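Local coordinates for uncharacterized protein (Escherichia coli O157:H7, PDB 4ZV9), which is of unknown function but, as a member of the dienelactone hydrolase family with an alpha/beta-hydrolase fold, is probably a hydrolase, at residues M104-Q115 with V135-L146. Residues are numbered along the deposited sequence; the frame is centred on the assembly and turned at random.
Sequences MNDFFAAIEFMQ and VSNAAAVAYPEL
Val135 reaches helix 104-115 with one branch: CG1, the methyl anti to the backbone N, lies 3.8 Å from CB of Phe107. The carbonyl oxygen of Val135 comes up near the plane of the Phe108 ring, at its edge. One turn on, Ala138 borders the same ring, its CB in plane with the rim and 4.0 Å from Phe108 CZ. Ala139 CA lies 3.7 Å from Phe108 CE1, and the alanine methyl also meets CD1 of Ile111. Phe108 thus shows how a large side chain can use a surface of small ones, for it sits as a knob in the hole formed by Val135, Ala138, Ala139 and Ala142. The helices, whose axes cross at -59°, are neighbours in the alpha/beta-hydrolase fold and lie on one side of its central sheet; Ile111 and Val135 both rest on strand 42-48. Helix 132-142 follows what is probably the nucleophile elbow, with Cys130 at the nucleophile position by comparison with dienelactone hydrolases. Ala142 closes the hole with its CB beside Phe108 CE2.

Tyr143, the first residue to leave helical geometry, turns its ring edge onto a face of Phe108 in a T-shaped stack, planes 83° apart, with CE1 3.7 Å from Phe108 CG. The opposite face of the phenyl ring is covered from its own helix by CG of Met104, displaced toward the rim. The tyrosine hydroxyl then donates to Glu112: OH to OE2 is 2.6 Å, on the anti side of the carboxylate and 18° out of its plane. The same OE2 also hydrogen-bonds a glycerol, probably from the crystallisation liquor. Leu146, which closes the type I turn begun at Tyr143, brings CD1 to 4.2 Å from Ile111 CD1, crossing that side chain at about a right angle, and both touch Ile126 of the sheet.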
loop_
_atom_site.group_PDB
_atom_site.type_symbol
_atom_site.label_atom_id
_atom_site.label_comp_id
_atom_site.label_asym_id
_atom_site.label_seq_id
_atom_site.Cartn_x
_atom_site.Cartn_y
_atom_site.Cartn_z
HETATM N N MSE A 104 12.366 2.602 -2.348
HETATM C CA MSE A 104 11.678 1.317 -2.454
HETATM C C MSE A 104 12.126 0.414 -1.336
HETATM O O MSE A 104 11.303 -0.255 -0.713
HETATM C CB MSE A 104 11.968 0.666 -3.803
HETATM C CG MSE A 104 11.275 -0.679 -3.918
HETATM SE SE MSE A 104 11.852 -1.534 -5.599
HETATM C CE MSE A 104 13.729 -1.919 -5.091
ATOM N N ASN A 105 13.427 0.401 -1.056
ATOM C CA ASN A 105 13.963 -0.413 0.039
ATOM C C ASN A 105 13.368 -0.092 1.407
ATOM O O ASN A 105 13.252 -0.981 2.250
ATOM C CB ASN A 105 15.492 -0.371 0.071
ATOM C CG ASN A 105 16.120 -1.210 -1.050
ATOM O OD1 ASN A 105 15.445 -2.005 -1.696
ATOM N ND2 ASN A 105 17.402 -1.019 -1.283
ATOM N N ASP A 106 13.024 1.173 1.633
ATOM C CA ASP A 106 12.394 1.570 2.876
ATOM C C ASP A 106 11.084 0.837 3.040
ATOM O O ASP A 106 10.733 0.440 4.149
ATOM C CB ASP A 106 12.143 3.093 2.929
ATOM C CG ASP A 106 13.418 3.908 3.120
ATOM O OD1 ASP A 106 14.477 3.354 3.491
ATOM O OD2 ASP A 106 13.358 5.136 2.863
ATOM N N PHE A 107 10.323 0.696 1.960
ATOM C CA PHE A 107 9.041 -0.009 2.035
ATOM C C PHE A 107 9.230 -1.510 2.203
ATOM O O PHE A 107 8.487 -2.153 2.943
ATOM C CB PHE A 107 8.136 0.347 0.848
ATOM C CG PHE A 107 7.744 1.794 0.821
ATOM C CD1 PHE A 107 6.819 2.276 1.717
ATOM C CD2 PHE A 107 8.335 2.680 -0.067
ATOM C CE1 PHE A 107 6.488 3.611 1.741
ATOM C CE2 PHE A 107 8.012 4.017 -0.047
ATOM C CZ PHE A 107 7.082 4.488 0.852
ATOM N N PHE A 108 10.251 -2.059 1.551
ATOM C CA PHE A 108 10.608 -3.468 1.721
ATOM C C PHE A 108 11.024 -3.716 3.175
ATOM O O PHE A 108 10.602 -4.695 3.785
ATOM C CB PHE A 108 11.735 -3.851 0.752
ATOM C CG PHE A 108 11.298 -4.022 -0.691
ATOM C CD1 PHE A 108 10.022 -3.674 -1.121
ATOM C CD2 PHE A 108 12.217 -4.431 -1.644
ATOM C CE1 PHE A 108 9.649 -3.808 -2.460
ATOM C CE2 PHE A 108 11.850 -4.580 -2.983
ATOM C CZ PHE A 108 10.567 -4.253 -3.391
ATOM N N ALA A 109 11.801 -2.793 3.745
ATOM C CA ALA A 109 12.238 -2.903 5.135
ATOM C C ALA A 109 11.039 -2.839 6.106
ATOM O O ALA A 109 11.054 -3.459 7.158
ATOM C CB ALA A 109 13.234 -1.809 5.466
ATOM N N ALA A 110 10.005 -2.088 5.741
ATOM C CA ALA A 110 8.795 -2.011 6.558
ATOM C C ALA A 110 8.083 -3.381 6.584
ATOM O O ALA A 110 7.571 -3.800 7.633
ATOM C CB ALA A 110 7.856 -0.955 6.027
ATOM N N ILE A 111 8.086 -4.082 5.460
ATOM C CA ILE A 111 7.525 -5.437 5.413
ATOM C C ILE A 111 8.280 -6.328 6.408
ATOM O O ILE A 111 7.679 -7.058 7.211
ATOM C CB ILE A 111 7.613 -6.060 4.009
ATOM C CG1 ILE A 111 6.712 -5.307 3.035
ATOM C CG2 ILE A 111 7.208 -7.549 4.042
ATOM C CD1 ILE A 111 6.916 -5.670 1.566
ATOM N N GLU A 112 9.600 -6.271 6.355
ATOM C CA GLU A 112 10.423 -7.110 7.221
ATOM C C GLU A 112 10.229 -6.776 8.697
ATOM O O GLU A 112 10.181 -7.669 9.527
ATOM C CB GLU A 112 11.907 -7.040 6.803
ATOM C CG GLU A 112 12.161 -7.580 5.399
ATOM C CD GLU A 112 13.628 -7.592 5.002
ATOM O OE1 GLU A 112 14.508 -7.531 5.911
ATOM O OE2 GLU A 112 13.885 -7.667 3.770
ATOM N N PHE A 113 10.137 -5.486 9.000
ATOM C CA PHE A 113 9.922 -5.025 10.345
ATOM C C PHE A 113 8.579 -5.531 10.878
ATOM O O PHE A 113 8.502 -5.986 12.017
ATOM C CB PHE A 113 9.983 -3.487 10.393
ATOM C CG PHE A 113 9.795 -2.903 11.773
ATOM C CD1 PHE A 113 10.819 -2.922 12.698
ATOM C CD2 PHE A 113 8.597 -2.308 12.124
ATOM C CE1 PHE A 113 10.641 -2.386 13.969
ATOM C CE2 PHE A 113 8.411 -1.762 13.388
ATOM C CZ PHE A 113 9.434 -1.793 14.307
HETATM N N MSE A 114 7.538 -5.483 10.053
HETATM C CA MSE A 114 6.212 -5.939 10.479
HETATM C C MSE A 114 6.179 -7.455 10.602
HETATM O O MSE A 114 5.373 -7.992 11.358
HETATM C CB MSE A 114 5.121 -5.407 9.544
HETATM C CG MSE A 114 4.913 -3.904 9.703
HETATM SE SE MSE A 114 4.009 -3.613 11.441
HETATM C CE MSE A 114 5.536 -3.256 12.600
ATOM N N GLN A 115 7.040 -8.155 9.864
ATOM C CA GLN A 115 7.130 -9.624 9.968
ATOM C C GLN A 115 7.601 -10.041 11.352
ATOM O O GLN A 115 7.147 -11.041 11.894
ATOM C CB GLN A 115 8.116 -10.217 8.936
ATOM C CG GLN A 115 7.529 -10.472 7.544
ATOM C CD GLN A 115 8.556 -10.776 6.452
ATOM O OE1 GLN A 115 9.734 -10.480 6.590
ATOM N NE2 GLN A 115 8.088 -11.310 5.331
ATOM N N VAL A 135 4.977 -0.196 -5.995
ATOM C CA VAL A 135 5.764 -0.834 -4.916
ATOM C C VAL A 135 5.130 -2.147 -4.452
ATOM O O VAL A 135 5.840 -3.119 -4.185
ATOM C CB VAL A 135 5.943 0.123 -3.730
ATOM C CG1 VAL A 135 6.616 -0.578 -2.549
ATOM C CG2 VAL A 135 6.764 1.323 -4.169
ATOM N N SER A 136 3.800 -2.181 -4.396
ATOM C CA SER A 136 3.073 -3.387 -4.016
ATOM C C SER A 136 3.388 -4.548 -4.956
ATOM O O SER A 136 3.652 -5.661 -4.497
ATOM C CB SER A 136 1.547 -3.130 -3.966
ATOM O OG SER A 136 1.203 -2.245 -2.904
ATOM N N ASN A 137 3.369 -4.287 -6.265
ATOM C CA ASN A 137 3.745 -5.292 -7.235
ATOM C C ASN A 137 5.217 -5.718 -7.076
ATOM O O ASN A 137 5.534 -6.902 -7.152
ATOM C CB ASN A 137 3.490 -4.799 -8.665
ATOM C CG ASN A 137 2.025 -4.879 -9.062
ATOM O OD1 ASN A 137 1.372 -5.895 -8.858
ATOM N ND2 ASN A 137 1.519 -3.820 -9.673
ATOM N N ALA A 138 6.108 -4.754 -6.892
ATOM C CA ALA A 138 7.518 -5.053 -6.714
ATOM C C ALA A 138 7.744 -5.892 -5.460
ATOM O O ALA A 138 8.583 -6.807 -5.443
ATOM C CB ALA A 138 8.319 -3.773 -6.655
ATOM N N ALA A 139 6.985 -5.607 -4.408
ATOM C CA ALA A 139 7.071 -6.405 -3.181
ATOM C C ALA A 139 6.606 -7.841 -3.421
ATOM O O ALA A 139 7.201 -8.792 -2.877
ATOM C CB ALA A 139 6.253 -5.767 -2.062
ATOM N N ALA A 140 5.562 -8.013 -4.238
ATOM C CA ALA A 140 5.088 -9.351 -4.571
ATOM C C ALA A 140 6.181 -10.148 -5.289
ATOM O O ALA A 140 6.309 -11.344 -5.087
ATOM C CB ALA A 140 3.834 -9.284 -5.428
ATOM N N VAL A 141 6.950 -9.471 -6.139
ATOM C CA VAL A 141 8.064 -10.096 -6.827
ATOM C C VAL A 141 9.161 -10.484 -5.839
ATOM O O VAL A 141 9.686 -11.592 -5.883
ATOM C CB VAL A 141 8.652 -9.162 -7.913
ATOM C CG1 VAL A 141 10.016 -9.652 -8.401
ATOM C CG2 VAL A 141 7.686 -9.022 -9.077
ATOM N N ALA A 142 9.491 -9.582 -4.927
ATOM C CA ALA A 142 10.614 -9.795 -4.014
ATOM C C ALA A 142 10.404 -10.717 -2.796
ATOM O O ALA A 142 11.364 -11.288 -2.310
ATOM C CB ALA A 142 11.120 -8.439 -3.535
ATOM N N TYR A 143 9.181 -10.820 -2.279
ATOM C CA TYR A 143 8.916 -11.562 -1.037
ATOM C C TYR A 143 7.979 -12.741 -1.246
ATOM O O TYR A 143 6.761 -12.571 -1.221
ATOM C CB TYR A 143 8.347 -10.614 0.044
ATOM C CG TYR A 143 9.391 -9.634 0.525
ATOM C CD1 TYR A 143 9.599 -8.433 -0.133
ATOM C CD2 TYR A 143 10.215 -9.941 1.611
ATOM C CE1 TYR A 143 10.575 -7.549 0.291
ATOM C CE2 TYR A 143 11.196 -9.065 2.040
ATOM C CZ TYR A 143 11.373 -7.874 1.373
ATOM O OH TYR A 143 12.348 -7.001 1.777
ATOM N N PRO A 144 8.543 -13.953 -1.407
ATOM C CA PRO A 144 7.674 -15.104 -1.646
ATOM C C PRO A 144 6.704 -15.416 -0.493
ATOM O O PRO A 144 5.673 -16.039 -0.729
ATOM C CB PRO A 144 8.655 -16.260 -1.895
ATOM C CG PRO A 144 9.968 -15.797 -1.381
ATOM C CD PRO A 144 9.970 -14.302 -1.503
ATOM N N GLU A 145 7.012 -14.957 0.716
ATOM C CA GLU A 145 6.132 -15.154 1.871
ATOM C C GLU A 145 5.083 -14.056 2.112
ATOM O O GLU A 145 4.319 -14.150 3.057
ATOM C CB GLU A 145 6.983 -15.252 3.144
ATOM C CG GLU A 145 8.050 -16.304 3.060
ATOM C CD GLU A 145 8.980 -16.324 4.255
ATOM O OE1 GLU A 145 8.812 -15.509 5.204
ATOM O OE2 GLU A 145 9.896 -17.164 4.226
ATOM N N LEU A 146 5.100 -13.013 1.303
ATOM C CA LEU A 146 4.139 -11.927 1.425
ATOM C C LEU A 146 2.739 -12.530 1.367
ATOM O O LEU A 146 2.431 -13.326 0.466
ATOM C CB LEU A 146 4.349 -10.930 0.289
ATOM C CG LEU A 146 3.561 -9.616 0.290
ATOM C CD1 LEU A 146 4.022 -8.706 1.434
ATOM C CD2 LEU A 146 3.737 -8.926 -1.033
#